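Long-range contacts in 2-oxoglutarate (2OG) and Fe(II)-dependent oxygenase superfamily protein (Arabidopsis thaliana, PDB 6KWA), which probably catalyses the 2-oxoglutarate-dependent, irreversible oxidation of indole-3-acetic acid to 2-oxoindole-3-acetic acid, thereby removing active auxin: residues D6-S11 / V31-V36; L38-E43 / V113-A118; V60-V65 / N96-Q101; Y134-T139 / P256-D261; Y154-E159 / V230-A235. All blocks are in the same frame, centred on the assembly; numbering follows the deposited sequence.

Contact 1: residues D6-S11 / V31-V36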
# COMPACT_ATOMS: atom_id res chain seq x y z
N ASP A 6 -16.30 6.43 -1.91
CA ASP A 6 -17.27 5.38 -1.58
C ASP A 6 -17.32 4.37 -2.71
O ASP A 6 -17.91 4.64 -3.75
CB ASP A 6 -18.65 6.02 -1.35
CG ASP A 6 -19.71 5.02 -0.82
OD1 ASP A 6 -19.52 3.79 -0.86
OD2 ASP A 6 -20.76 5.51 -0.34
N LEU A 7 -16.78 3.17 -2.48
CA LEU A 7 -16.70 2.16 -3.53
C LEU A 7 -18.06 1.52 -3.78
O LEU A 7 -18.19 0.71 -4.70
CB LEU A 7 -15.68 1.08 -3.16
CG LEU A 7 -14.21 1.57 -3.09
CD1 LEU A 7 -13.26 0.42 -2.82
CD2 LEU A 7 -13.79 2.29 -4.37
N GLU A 8 -19.08 1.88 -2.98
CA GLU A 8 -20.46 1.42 -3.26
C GLU A 8 -21.31 2.48 -3.99
O GLU A 8 -22.53 2.39 -4.02
CB GLU A 8 -21.20 0.98 -2.00
CG GLU A 8 -20.70 -0.34 -1.43
CD GLU A 8 -21.40 -0.72 -0.13
OE1 GLU A 8 -22.15 0.12 0.43
OE2 GLU A 8 -21.21 -1.86 0.33
N GLU A 9 -20.66 3.50 -4.54
CA GLU A 9 -21.34 4.47 -5.39
C GLU A 9 -22.00 3.72 -6.53
O GLU A 9 -21.36 2.86 -7.15
CB GLU A 9 -20.34 5.52 -5.92
CG GLU A 9 -20.84 6.30 -7.13
CD GLU A 9 -21.86 7.35 -6.80
OE1 GLU A 9 -21.62 8.16 -5.88
OE2 GLU A 9 -22.92 7.35 -7.48
N VAL A 10 -23.27 3.99 -6.79
CA VAL A 10 -24.04 3.13 -7.70
C VAL A 10 -23.61 3.37 -9.14
O VAL A 10 -23.58 2.45 -9.96
CB VAL A 10 -25.58 3.34 -7.56
CG1 VAL A 10 -25.99 4.77 -7.91
CG2 VAL A 10 -26.31 2.35 -8.46
N SER A 11 -23.27 4.61 -9.45
CA SER A 11 -22.88 4.98 -10.80
C SER A 11 -21.40 4.74 -11.07
O SER A 11 -20.56 5.40 -10.48
CB SER A 11 -23.22 6.45 -11.07
OG SER A 11 -22.50 6.90 -12.20
N VAL A 31 -10.61 4.83 0.87
CA VAL A 31 -11.82 4.14 0.43
C VAL A 31 -12.64 3.69 1.63
O VAL A 31 -12.10 3.30 2.68
CB VAL A 31 -11.53 2.94 -0.50
CG1 VAL A 31 -11.02 3.44 -1.85
CG2 VAL A 31 -10.56 1.92 0.12
N ILE A 32 -13.96 3.81 1.48
CA ILE A 32 -14.93 3.26 2.42
C ILE A 32 -15.84 2.33 1.65
O ILE A 32 -15.87 2.36 0.41
CB ILE A 32 -15.79 4.36 3.07
CG1 ILE A 32 -16.45 5.21 1.97
CG2 ILE A 32 -14.96 5.21 4.00
CD1 ILE A 32 -17.43 6.25 2.50
N ASN A 33 -16.56 1.49 2.39
CA ASN A 33 -17.38 0.42 1.81
C ASN A 33 -16.58 -0.37 0.79
O ASN A 33 -17.06 -0.70 -0.29
CB ASN A 33 -18.64 1.01 1.18
CG ASN A 33 -19.41 1.91 2.14
OD1 ASN A 33 -19.31 1.77 3.37
ND2 ASN A 33 -20.14 2.88 1.59
N HIS A 34 -15.35 -0.68 1.17
CA HIS A 34 -14.36 -1.33 0.33
C HIS A 34 -14.58 -2.81 0.08
O HIS A 34 -13.80 -3.44 -0.64
CB HIS A 34 -12.97 -1.08 0.89
CG HIS A 34 -12.91 -1.17 2.38
ND1 HIS A 34 -13.13 -2.35 3.06
CD2 HIS A 34 -12.64 -0.23 3.32
CE1 HIS A 34 -13.01 -2.13 4.35
NE2 HIS A 34 -12.71 -0.86 4.54
N GLY A 35 -15.53 -3.41 0.78
CA GLY A 35 -15.80 -4.82 0.63
C GLY A 35 -14.91 -5.80 1.40
O GLY A 35 -15.09 -6.99 1.31
N VAL A 36 -13.94 -5.30 2.16
CA VAL A 36 -13.10 -6.19 2.96
C VAL A 36 -13.65 -6.37 4.37
O VAL A 36 -14.00 -5.38 5.03
CB VAL A 36 -11.66 -5.66 3.07
CG1 VAL A 36 -10.79 -6.66 3.81
CG2 VAL A 36 -11.09 -5.39 1.67

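Contact 2: residues L38-E43 / V113-A118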
# COMPACT_ATOMS: atom_id res chain seq x y z
N LEU A 38 -14.36 -6.46 8.09
CA LEU A 38 -13.78 -5.65 9.15
C LEU A 38 -13.12 -6.55 10.19
O LEU A 38 -12.03 -6.25 10.67
CB LEU A 38 -14.88 -4.80 9.80
CG LEU A 38 -15.31 -3.48 9.16
CD1 LEU A 38 -15.78 -3.70 7.75
CD2 LEU A 38 -16.48 -2.92 9.95
N SER A 39 -13.74 -7.68 10.48
CA SER A 39 -13.20 -8.63 11.43
C SER A 39 -11.91 -9.25 10.91
O SER A 39 -10.96 -9.44 11.67
CB SER A 39 -14.24 -9.73 11.73
OG SER A 39 -15.31 -9.20 12.51
N LEU A 40 -11.87 -9.53 9.61
CA LEU A 40 -10.66 -10.05 8.98
C LEU A 40 -9.51 -9.04 9.09
O LEU A 40 -8.36 -9.40 9.34
CB LEU A 40 -10.91 -10.38 7.52
CG LEU A 40 -9.67 -10.83 6.73
CD1 LEU A 40 -9.00 -12.02 7.40
CD2 LEU A 40 -10.02 -11.10 5.28
N MET A 41 -9.83 -7.76 8.91
CA MET A 41 -8.83 -6.72 9.04
C MET A 41 -8.33 -6.65 10.48
O MET A 41 -7.13 -6.54 10.73
CB MET A 41 -9.42 -5.38 8.62
CG MET A 41 -9.58 -5.24 7.10
SD MET A 41 -10.42 -3.71 6.64
CE MET A 41 -9.48 -2.43 7.46
N ALA A 42 -9.24 -6.75 11.45
CA ALA A 42 -8.84 -6.67 12.85
C ALA A 42 -8.03 -7.89 13.21
O ALA A 42 -7.03 -7.80 13.93
CB ALA A 42 -10.04 -6.51 13.76
N GLU A 43 -8.43 -9.03 12.67
CA GLU A 43 -7.71 -10.28 12.94
C GLU A 43 -6.31 -10.21 12.31
O GLU A 43 -5.34 -10.81 12.83
CB GLU A 43 -8.50 -11.49 12.40
CG GLU A 43 -9.59 -11.89 13.39
CD GLU A 43 -10.69 -12.71 12.79
OE1 GLU A 43 -10.58 -13.14 11.62
OE2 GLU A 43 -11.72 -12.88 13.48
N VAL A 113 -4.11 -15.88 4.59
CA VAL A 113 -4.51 -16.36 3.28
C VAL A 113 -5.76 -15.62 2.80
O VAL A 113 -5.85 -15.23 1.63
CB VAL A 113 -4.74 -17.90 3.32
CG1 VAL A 113 -5.55 -18.40 2.10
CG2 VAL A 113 -3.41 -18.60 3.42
N LYS A 114 -6.69 -15.40 3.72
CA LYS A 114 -7.94 -14.73 3.39
C LYS A 114 -7.74 -13.19 3.27
O LYS A 114 -8.43 -12.54 2.48
CB LYS A 114 -9.00 -15.09 4.43
CG LYS A 114 -9.46 -16.56 4.35
CD LYS A 114 -9.46 -17.10 2.89
CE LYS A 114 -9.43 -18.65 2.81
NZ LYS A 114 -9.77 -19.22 1.47
N TYR A 115 -6.86 -12.62 4.09
CA TYR A 115 -6.49 -11.21 3.96
C TYR A 115 -5.81 -10.93 2.62
O TYR A 115 -6.15 -9.97 1.93
CB TYR A 115 -5.56 -10.79 5.08
CG TYR A 115 -5.34 -9.30 5.14
CD1 TYR A 115 -6.19 -8.49 5.89
CD2 TYR A 115 -4.29 -8.69 4.46
CE1 TYR A 115 -5.97 -7.11 5.97
CE2 TYR A 115 -4.08 -7.33 4.52
CZ TYR A 115 -4.92 -6.55 5.28
OH TYR A 115 -4.71 -5.20 5.35
N ALA A 116 -4.83 -11.76 2.28
CA ALA A 116 -4.11 -11.63 1.02
C ALA A 116 -5.05 -11.61 -0.17
O ALA A 116 -4.93 -10.78 -1.07
CB ALA A 116 -3.08 -12.76 0.86
N LYS A 117 -6.01 -12.53 -0.17
CA LYS A 117 -6.85 -12.67 -1.34
C LYS A 117 -7.85 -11.51 -1.40
O LYS A 117 -8.11 -10.99 -2.47
CB LYS A 117 -7.54 -14.04 -1.29
CG LYS A 117 -8.93 -14.16 -1.89
CD LYS A 117 -9.25 -15.68 -1.96
CE LYS A 117 -10.64 -16.01 -2.46
NZ LYS A 117 -10.71 -15.85 -3.93
N ALA A 118 -8.34 -11.06 -0.25
CA ALA A 118 -9.28 -9.96 -0.19
C ALA A 118 -8.64 -8.64 -0.59
O ALA A 118 -9.25 -7.86 -1.31
CB ALA A 118 -9.87 -9.84 1.20

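Contact 3: residues V60-V65 / N96-Q101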
# COMPACT_ATOMS: atom_id res chain seq x y z
N VAL A 60 14.26 -13.45 11.34
CA VAL A 60 15.35 -13.33 10.35
C VAL A 60 15.23 -14.38 9.25
O VAL A 60 15.85 -14.26 8.18
CB VAL A 60 16.75 -13.43 11.03
CG1 VAL A 60 17.87 -13.14 10.03
CG2 VAL A 60 16.86 -12.42 12.17
N ARG A 61 14.41 -15.40 9.51
CA ARG A 61 14.10 -16.44 8.53
C ARG A 61 13.18 -15.92 7.40
O ARG A 61 13.05 -16.56 6.34
CB ARG A 61 13.46 -17.64 9.24
CG ARG A 61 14.44 -18.52 10.00
CD ARG A 61 13.77 -19.45 11.04
NE ARG A 61 12.54 -20.12 10.61
CZ ARG A 61 11.81 -20.91 11.40
NH1 ARG A 61 10.71 -21.49 10.93
NH2 ARG A 61 12.20 -21.15 12.65
N ASN A 62 12.55 -14.76 7.61
CA ASN A 62 11.78 -14.09 6.56
C ASN A 62 12.76 -13.48 5.57
O ASN A 62 13.13 -12.32 5.65
CB ASN A 62 10.85 -13.02 7.17
CG ASN A 62 10.01 -12.26 6.12
OD1 ASN A 62 9.89 -11.04 6.19
ND2 ASN A 62 9.42 -12.98 5.16
N THR A 63 13.15 -14.29 4.59
CA THR A 63 14.24 -13.91 3.71
C THR A 63 13.73 -13.17 2.49
O THR A 63 12.59 -13.35 2.08
CB THR A 63 15.04 -15.15 3.27
OG1 THR A 63 16.06 -14.76 2.35
CG2 THR A 63 14.15 -16.13 2.59
N ASP A 64 14.57 -12.33 1.92
CA ASP A 64 14.23 -11.59 0.72
C ASP A 64 13.96 -12.54 -0.46
O ASP A 64 14.48 -13.67 -0.50
CB ASP A 64 15.35 -10.62 0.36
CG ASP A 64 15.34 -9.39 1.24
OD1 ASP A 64 14.52 -9.36 2.19
OD2 ASP A 64 16.13 -8.46 1.00
N VAL A 65 13.09 -12.09 -1.36
CA VAL A 65 12.90 -12.74 -2.66
C VAL A 65 13.21 -11.66 -3.70
O VAL A 65 14.11 -11.83 -4.51
CB VAL A 65 11.49 -13.33 -2.81
CG1 VAL A 65 11.30 -13.97 -4.19
CG2 VAL A 65 11.25 -14.39 -1.72
N ASN A 96 1.97 -19.15 2.09
CA ASN A 96 2.26 -20.26 3.01
C ASN A 96 3.74 -20.35 3.40
O ASN A 96 4.08 -20.69 4.54
CB ASN A 96 1.81 -21.59 2.42
CG ASN A 96 0.36 -21.83 2.65
OD1 ASN A 96 -0.14 -21.63 3.76
ND2 ASN A 96 -0.35 -22.27 1.61
N THR A 97 4.61 -20.06 2.46
CA THR A 97 6.03 -20.04 2.74
C THR A 97 6.36 -19.06 3.86
O THR A 97 7.11 -19.38 4.78
CB THR A 97 6.80 -19.66 1.49
OG1 THR A 97 6.57 -20.68 0.51
CG2 THR A 97 8.30 -19.49 1.79
N PHE A 98 5.77 -17.87 3.75
CA PHE A 98 5.89 -16.84 4.76
C PHE A 98 5.36 -17.36 6.11
O PHE A 98 5.99 -17.18 7.15
CB PHE A 98 5.12 -15.61 4.30
CG PHE A 98 5.12 -14.48 5.27
CD1 PHE A 98 6.19 -13.58 5.31
CD2 PHE A 98 4.05 -14.28 6.13
CE1 PHE A 98 6.19 -12.52 6.22
CE2 PHE A 98 4.05 -13.22 7.03
CZ PHE A 98 5.12 -12.34 7.07
N CYS A 99 4.21 -18.02 6.09
CA CYS A 99 3.64 -18.57 7.32
C CYS A 99 4.51 -19.69 7.92
O CYS A 99 4.65 -19.79 9.15
CB CYS A 99 2.22 -19.04 7.07
SG CYS A 99 1.07 -17.67 6.84
N ASP A 100 5.11 -20.51 7.06
CA ASP A 100 6.08 -21.50 7.51
C ASP A 100 7.22 -20.82 8.24
O ASP A 100 7.51 -21.18 9.38
CB ASP A 100 6.60 -22.33 6.33
CG ASP A 100 5.49 -23.14 5.65
OD1 ASP A 100 4.40 -23.28 6.25
OD2 ASP A 100 5.72 -23.66 4.53
N GLN A 101 7.83 -19.81 7.59
CA GLN A 101 8.98 -19.06 8.13
C GLN A 101 8.70 -18.44 9.50
O GLN A 101 9.58 -18.41 10.36
CB GLN A 101 9.44 -17.95 7.15
CG GLN A 101 10.09 -18.45 5.84
CD GLN A 101 10.38 -17.33 4.83
OE1 GLN A 101 9.88 -16.21 4.94
NE2 GLN A 101 11.17 -17.64 3.82

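Contact 4: residues Y134-T139 / P256-D261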
# COMPACT_ATOMS: atom_id res chain seq x y z
N TYR A 134 -10.27 6.06 -17.80
CA TYR A 134 -9.65 6.65 -18.98
C TYR A 134 -10.26 6.13 -20.29
O TYR A 134 -9.85 6.56 -21.37
CB TYR A 134 -8.13 6.37 -18.97
CG TYR A 134 -7.35 7.21 -17.98
CD1 TYR A 134 -7.16 8.56 -18.18
CD2 TYR A 134 -6.81 6.64 -16.82
CE1 TYR A 134 -6.45 9.35 -17.26
CE2 TYR A 134 -6.11 7.41 -15.89
CZ TYR A 134 -5.93 8.76 -16.11
OH TYR A 134 -5.22 9.54 -15.20
N GLY A 135 -11.21 5.20 -20.19
CA GLY A 135 -11.82 4.59 -21.37
C GLY A 135 -10.88 3.70 -22.18
O GLY A 135 -11.04 3.53 -23.39
N LEU A 136 -9.91 3.11 -21.49
CA LEU A 136 -8.90 2.26 -22.10
C LEU A 136 -9.47 0.92 -22.52
O LEU A 136 -10.47 0.45 -21.95
CB LEU A 136 -7.75 2.02 -21.13
CG LEU A 136 -6.52 2.92 -21.09
CD1 LEU A 136 -6.78 4.34 -21.52
CD2 LEU A 136 -5.84 2.81 -19.72
N VAL A 137 -8.84 0.32 -23.53
CA VAL A 137 -9.19 -1.01 -24.01
C VAL A 137 -8.45 -2.05 -23.19
O VAL A 137 -8.93 -3.17 -23.02
CB VAL A 137 -8.88 -1.19 -25.52
CG1 VAL A 137 -9.71 -0.20 -26.32
CG2 VAL A 137 -7.42 -1.01 -25.81
N GLU A 138 -7.28 -1.70 -22.67
CA GLU A 138 -6.49 -2.64 -21.91
C GLU A 138 -7.00 -2.74 -20.46
O GLU A 138 -6.30 -2.40 -19.52
CB GLU A 138 -5.03 -2.18 -21.90
CG GLU A 138 -4.39 -1.97 -23.28
CD GLU A 138 -4.70 -0.61 -23.91
OE1 GLU A 138 -5.48 0.17 -23.34
OE2 GLU A 138 -4.16 -0.32 -25.00
N THR A 139 -8.19 -3.30 -20.28
CA THR A 139 -8.79 -3.31 -18.96
C THR A 139 -8.23 -4.44 -18.10
O THR A 139 -8.65 -4.63 -16.97
CB THR A 139 -10.34 -3.41 -19.04
OG1 THR A 139 -10.70 -4.57 -19.80
CG2 THR A 139 -10.92 -2.15 -19.74
N PRO A 256 0.30 2.32 -22.15
CA PRO A 256 -0.65 2.13 -23.25
C PRO A 256 -0.62 3.34 -24.18
O PRO A 256 -0.62 4.49 -23.73
CB PRO A 256 -1.99 2.01 -22.52
CG PRO A 256 -1.63 1.40 -21.20
CD PRO A 256 -0.26 1.92 -20.85
N SER A 257 -0.55 3.08 -25.48
CA SER A 257 -0.46 4.10 -26.52
C SER A 257 -1.39 5.30 -26.31
O SER A 257 -1.00 6.45 -26.55
CB SER A 257 -0.72 3.48 -27.89
OG SER A 257 -2.06 3.00 -27.95
N GLU A 258 -2.62 5.02 -25.87
CA GLU A 258 -3.62 6.08 -25.68
C GLU A 258 -3.10 7.27 -24.86
O GLU A 258 -3.61 8.38 -24.99
CB GLU A 258 -4.89 5.54 -24.99
CG GLU A 258 -5.73 4.50 -25.75
CD GLU A 258 -5.51 3.08 -25.27
OE1 GLU A 258 -4.39 2.78 -24.81
OE2 GLU A 258 -6.50 2.29 -25.28
N PHE A 259 -2.16 7.01 -23.96
CA PHE A 259 -1.61 8.01 -23.05
C PHE A 259 -0.52 8.88 -23.66
O PHE A 259 -0.19 9.94 -23.13
CB PHE A 259 -1.03 7.33 -21.81
CG PHE A 259 -2.06 6.92 -20.81
CD1 PHE A 259 -2.99 7.84 -20.36
CD2 PHE A 259 -2.09 5.62 -20.32
CE1 PHE A 259 -3.95 7.48 -19.43
CE2 PHE A 259 -3.04 5.25 -19.39
CZ PHE A 259 -3.97 6.18 -18.94
N VAL A 260 0.09 8.38 -24.71
CA VAL A 260 1.21 9.08 -25.29
C VAL A 260 0.85 9.66 -26.63
O VAL A 260 0.44 8.94 -27.55
CB VAL A 260 2.41 8.15 -25.47
CG1 VAL A 260 3.62 8.95 -25.95
CG2 VAL A 260 2.70 7.44 -24.14
N ASP A 261 0.99 10.97 -26.75
CA ASP A 261 0.75 11.62 -28.02
C ASP A 261 1.45 12.97 -28.07
O ASP A 261 2.23 13.32 -27.17
CB ASP A 261 -0.75 11.75 -28.28
CG ASP A 261 -1.51 12.30 -27.10
OD1 ASP A 261 -1.34 13.52 -26.82
OD2 ASP A 261 -2.27 11.52 -26.45
O HOH W 1 -1.12 0.26 -25.94

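Contact 5: residues Y154-E159 / V230-A235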
# COMPACT_ATOMS: atom_id res chain seq x y z
N TYR A 154 6.19 0.38 13.99
CA TYR A 154 6.91 1.62 14.27
C TYR A 154 7.08 1.77 15.76
O TYR A 154 6.09 1.64 16.51
CB TYR A 154 6.18 2.86 13.71
CG TYR A 154 6.03 2.77 12.24
CD1 TYR A 154 7.02 3.28 11.42
CD2 TYR A 154 4.95 2.11 11.67
CE1 TYR A 154 6.93 3.16 10.07
CE2 TYR A 154 4.85 1.97 10.31
CZ TYR A 154 5.83 2.49 9.52
OH TYR A 154 5.68 2.33 8.18
N HIS A 155 8.30 2.03 16.20
CA HIS A 155 8.50 2.29 17.59
C HIS A 155 8.96 3.73 17.87
O HIS A 155 10.12 4.09 17.60
CB HIS A 155 9.53 1.33 18.14
CG HIS A 155 9.76 1.51 19.61
ND1 HIS A 155 10.96 1.19 20.21
CD2 HIS A 155 8.95 2.00 20.59
CE1 HIS A 155 10.86 1.45 21.51
NE2 HIS A 155 9.65 1.93 21.77
N PHE A 156 8.07 4.58 18.35
CA PHE A 156 8.42 5.98 18.64
C PHE A 156 8.62 6.17 20.15
O PHE A 156 7.76 5.82 20.95
CB PHE A 156 7.31 6.92 18.10
CG PHE A 156 7.15 6.82 16.60
CD1 PHE A 156 8.26 6.78 15.78
CD2 PHE A 156 5.90 6.69 16.03
CE1 PHE A 156 8.13 6.67 14.42
CE2 PHE A 156 5.76 6.57 14.67
CZ PHE A 156 6.89 6.56 13.87
N LYS A 157 9.79 6.69 20.51
CA LYS A 157 10.16 6.97 21.90
C LYS A 157 10.03 8.46 22.20
O LYS A 157 9.91 9.23 21.26
CB LYS A 157 11.60 6.51 22.16
CG LYS A 157 11.68 5.43 23.26
CD LYS A 157 12.54 4.19 22.91
CE LYS A 157 12.21 3.12 23.89
NZ LYS A 157 13.23 1.99 23.72
N PRO A 158 10.07 8.88 23.49
CA PRO A 158 9.71 10.27 23.82
C PRO A 158 10.57 11.33 23.13
O PRO A 158 10.11 12.46 22.96
CB PRO A 158 9.90 10.33 25.33
CG PRO A 158 9.54 8.97 25.77
CD PRO A 158 10.08 8.05 24.71
N GLU A 159 11.77 10.96 22.70
CA GLU A 159 12.64 11.89 22.01
C GLU A 159 12.19 12.10 20.56
O GLU A 159 12.52 13.12 19.94
CB GLU A 159 14.09 11.41 22.04
CG GLU A 159 15.10 12.36 21.37
CD GLU A 159 15.24 13.72 22.08
OE1 GLU A 159 14.77 13.86 23.22
OE2 GLU A 159 15.82 14.65 21.48
N VAL A 230 5.51 9.50 7.46
CA VAL A 230 4.79 9.35 8.71
C VAL A 230 5.50 10.18 9.78
O VAL A 230 6.71 10.09 9.97
CB VAL A 230 4.67 7.88 9.14
CG1 VAL A 230 6.03 7.20 9.14
CG2 VAL A 230 4.01 7.79 10.51
N GLN A 231 4.72 11.04 10.42
CA GLN A 231 5.22 11.91 11.47
C GLN A 231 4.92 11.34 12.85
O GLN A 231 3.84 10.78 13.07
CB GLN A 231 4.60 13.29 11.35
CG GLN A 231 5.53 14.34 10.83
CD GLN A 231 5.03 15.70 11.19
OE1 GLN A 231 3.85 15.88 11.49
NE2 GLN A 231 5.92 16.69 11.16
N CYS A 232 5.86 11.48 13.77
CA CYS A 232 5.61 11.03 15.14
C CYS A 232 4.79 12.05 15.93
O CYS A 232 5.20 13.20 16.06
CB CYS A 232 6.92 10.76 15.85
SG CYS A 232 6.69 10.51 17.61
N LYS A 233 3.67 11.63 16.50
CA LYS A 233 2.79 12.56 17.21
C LYS A 233 2.83 12.23 18.70
O LYS A 233 2.58 13.10 19.54
CB LYS A 233 1.34 12.49 16.70
CG LYS A 233 1.07 13.12 15.32
CD LYS A 233 -0.42 13.06 14.91
CE LYS A 233 -0.87 11.67 14.48
NZ LYS A 233 -2.20 11.66 13.78
N GLU A 234 3.15 10.99 19.02
CA GLU A 234 3.26 10.54 20.40
C GLU A 234 4.19 9.34 20.52
O GLU A 234 4.20 8.48 19.63
CB GLU A 234 1.88 10.22 20.97
CG GLU A 234 1.09 9.23 20.14
CD GLU A 234 -0.26 8.96 20.75
OE1 GLU A 234 -0.62 9.69 21.70
OE2 GLU A 234 -0.94 8.02 20.29
N ALA A 235 4.97 9.28 21.59
CA ALA A 235 5.82 8.12 21.87
C ALA A 235 4.96 6.89 22.08
O ALA A 235 4.37 6.68 23.14
CB ALA A 235 6.71 8.37 23.07

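Contact 1: residues D6-S11 / V31-V36
The carboxylate of D6 is approached on both of its faces, and both donors meet the same oxygen. From one face the amide of N33 gives D6 OD1 a hydrogen bond from ND2 (2.7 Å, N-H...O angle 145°); from the opposite face the backbone N of E8 bonds to D6 OD1 at 2.9 Å. Both approaches stand well above the carboxylate plane, which is turned 68° from the N33 amide. The bond from E8 N closes an Asx turn, and a type I turn from D6 to E9 runs through the same residues. A chi1 of -172° swings the D6 carboxylate to the side of the carbonyl carbon, where OD1 can meet E8 N and N33 ND2 from its two faces. The E8 side chain crosses N33 at about a right angle, with E8 CD 3.5 Å from N33 CB.

At the backbone, L7 N bonds to I32 O at 3.1 Å and nearly straight; together with the backbone bond between I32 and I5 this sets D6 and I32 in a parallel bridge. CG1 of I32 presses on D6 CA (3.6 Å). L7 goes the other way: its CD1 touches both V31 CB (3.8 Å) and H34 CA, while L122 and L126 of helix 106-133 close over the same leucine. The H34 ring has V31 O and V36 N at its edge, in plane; V36 N bonds to ND1 (3.2 Å), and NE2 is bonded to N205 O.

The whole is an edge-strand pairing: strand 4-6, outermost in the seven-stranded sheet, runs parallel to strand 28-32 and leaves it through an Asx turn toward helix 12-25.

Contact 2: residues L38-E43 / V113-A118
L40 and M41 of helix 38-51 pack on Y115 of helix 106-133 in a helix-helix crossing that belongs to the helical layer beside the larger sheet of this double-stranded beta-helix enzyme. The short axes pass 10.0 Å apart at a signed angle of -120°; the helices cross steeply, and the shared patch is small, 194 Å². L40 carries most of the contact. With its CG trans to the backbone N (chi1 175°), the branch extends toward the other helix, and CD2 rests on the backbone between K114 and Y115, 3.5 Å from K114 O and 3.7 Å from Y115 N. The same methyl also meets A118 CB at 4.3 Å. I111, one turn earlier, touches L40 as well.

The phenol ring of Y115 sits beside M41 and ties the crossing to the sheet. The side-chain amide of Q179, on strand 175-179, binds both the Y115 OH, through OE1, and the backbone O of M41, through NE2. The Y115 side chain lies about 9 Å from that of S240, a 2-oxoglutarate-binding residue, near but not in that site. At the ring's rim, Y115 CE1 is 4.2 Å from both M41 CG and M41 CA, the latter near the ring plane.

Contact 3: residues V60-V65 / N96-Q101
N62 ND2 is gripped by two acceptors, Q101 OE1 within this contact and G85 O on strand 81-87. The bond to Q101 OE1 is long at 3.3 Å but almost perfectly straight, with an N-H...O angle of 176°. It leaves in the N62 amide plane and arrives close to the direction of the Q101 C=O, the two amides being turned 69° from each other. The same nitrogen lies at the edge of the F98 ring, 3.3 Å from F98 CD1, with amide and ring nearly perpendicular. The acceptors on ND2 thus fix the N62 amide in rotation.

N62 is the centre of an inverse gamma turn, by which the loop after helix 56-59 bends against the C-terminal end of helix 92-101. Q101, extended beyond CG, reaches back over this bend: R61 O lies 3.2 Å from Q101 CD, and Q101 NE2, though 3.3 Å from R61 O, is badly angled for a bond.

R61 bends at chi3 (43°), which brings its guanidinium face over Q101 O; R61 NH1 lies 3.3 Å from that oxygen at an angle too poor for a bond. NH2 instead forms a salt bridge with E103, just beyond the helix.

Contact 4: residues Y134-T139 / P256-D261
The loop from L136 to E138 faces the short 3-10 turn at S257-F259 with CA atoms 7.4 Å apart at L136 and E258 and 7.7 Å apart at E138 and P256, a spacing that leaves the junction to side chains.

Y134 and F259 make a T-shaped pair: the CE1-CZ edge of F259 points into one face of the Y134 ring, with centroids 4.8 Å apart and planes at 83°. F259 CE1 stands 3.5 Å above the tyrosine plane, over the ring centre. L136 sends its two methyls to different partners, CD2 to F259 CE2 (3.7 Å) and CD1 to the CB of E258.

Beyond L136, two carboxylates meet from opposite directions. E138 OE1 is 3.0 Å from E258 OE2, their planes 69° apart, and each chain bends at chi2 to reach this point. This close approach of like charges would be expected to raise the pKa of one or both. A water links the loops here, donating to E138 OE2 and accepting from S257 N at 2.9 Å.

Around the pair, Y134 OH bonds to E24, and W218 of helix 213-218 makes a second edge-to-face contact with F259. The arrangement is a small aromatic cluster where two connections meet: the exit of helix 106-133, ended by a Schellman motif at G135, and the C-terminal tail that follows strand 237-245.

Contact 5: residues Y154-E159 / V230-A235
F156 lays one face of its ring against C232: C232 CB lies 4.1 Å from the ring centroid and 14° off its normal, a CH-pi contact displaced toward the rim. The sulfur follows at a slant, 37° off the normal, with C232 SG 3.7 Å from F156 CB. This Cys sulfur-aromatic contact follows from SG lying trans to the backbone N (chi1 169°), alongside the phenylalanine's CB.

Past the ring the two segments touch. F156 O is only 3.1 Å from A235 CA, and A235 CB sits 3.4 Å from both K157 C and P158 N, so the methyl is wedged against the peptide link before the proline; P158 CD lies on it at 3.8 Å. At the other end Y154, a residue of the 2-oxoglutarate site (cosubstrate not bound here) whose side chain is about 7 Å from the bound magnesium ion, meets V230 CG1 through its CE1 at 4.2 Å.

V230 pairs by backbone bonds with G165, in the smaller four-stranded sheet, and Q231 with G186, just before strand 187-190. Y154 pairs with R238 and F156 with T236, tying strand 147-155 to strand 237-245; the contact therefore spans the two sheets of the double-stranded beta-helix.

In the fold
All five contacts are partly buried. Contacts 1 and 5 both reach the larger sheet; contact 2 lies on helix 106-133 and contact 4 at its exit. Contacts 1 and 2 touch: V36 CG1 meets M41 CG at 3.8 Å. One side of contact 2 and one side of contact 3 lie on successive helices, 106-133 and 92-101, about 4 Å apart at nearest atoms. Contacts 4 and 5 touch none of the others and lie on opposite sides of the chain's centre, their own centres 43 Å apart. Contact 1 mixes backbone pairing and a gripped carboxylate, contact 3 rests on one long side-chain amide-to-amide hydrogen bond, contacts 2 and 5 are packing, and contact 4 combines an aromatic pair with opposed carboxylates.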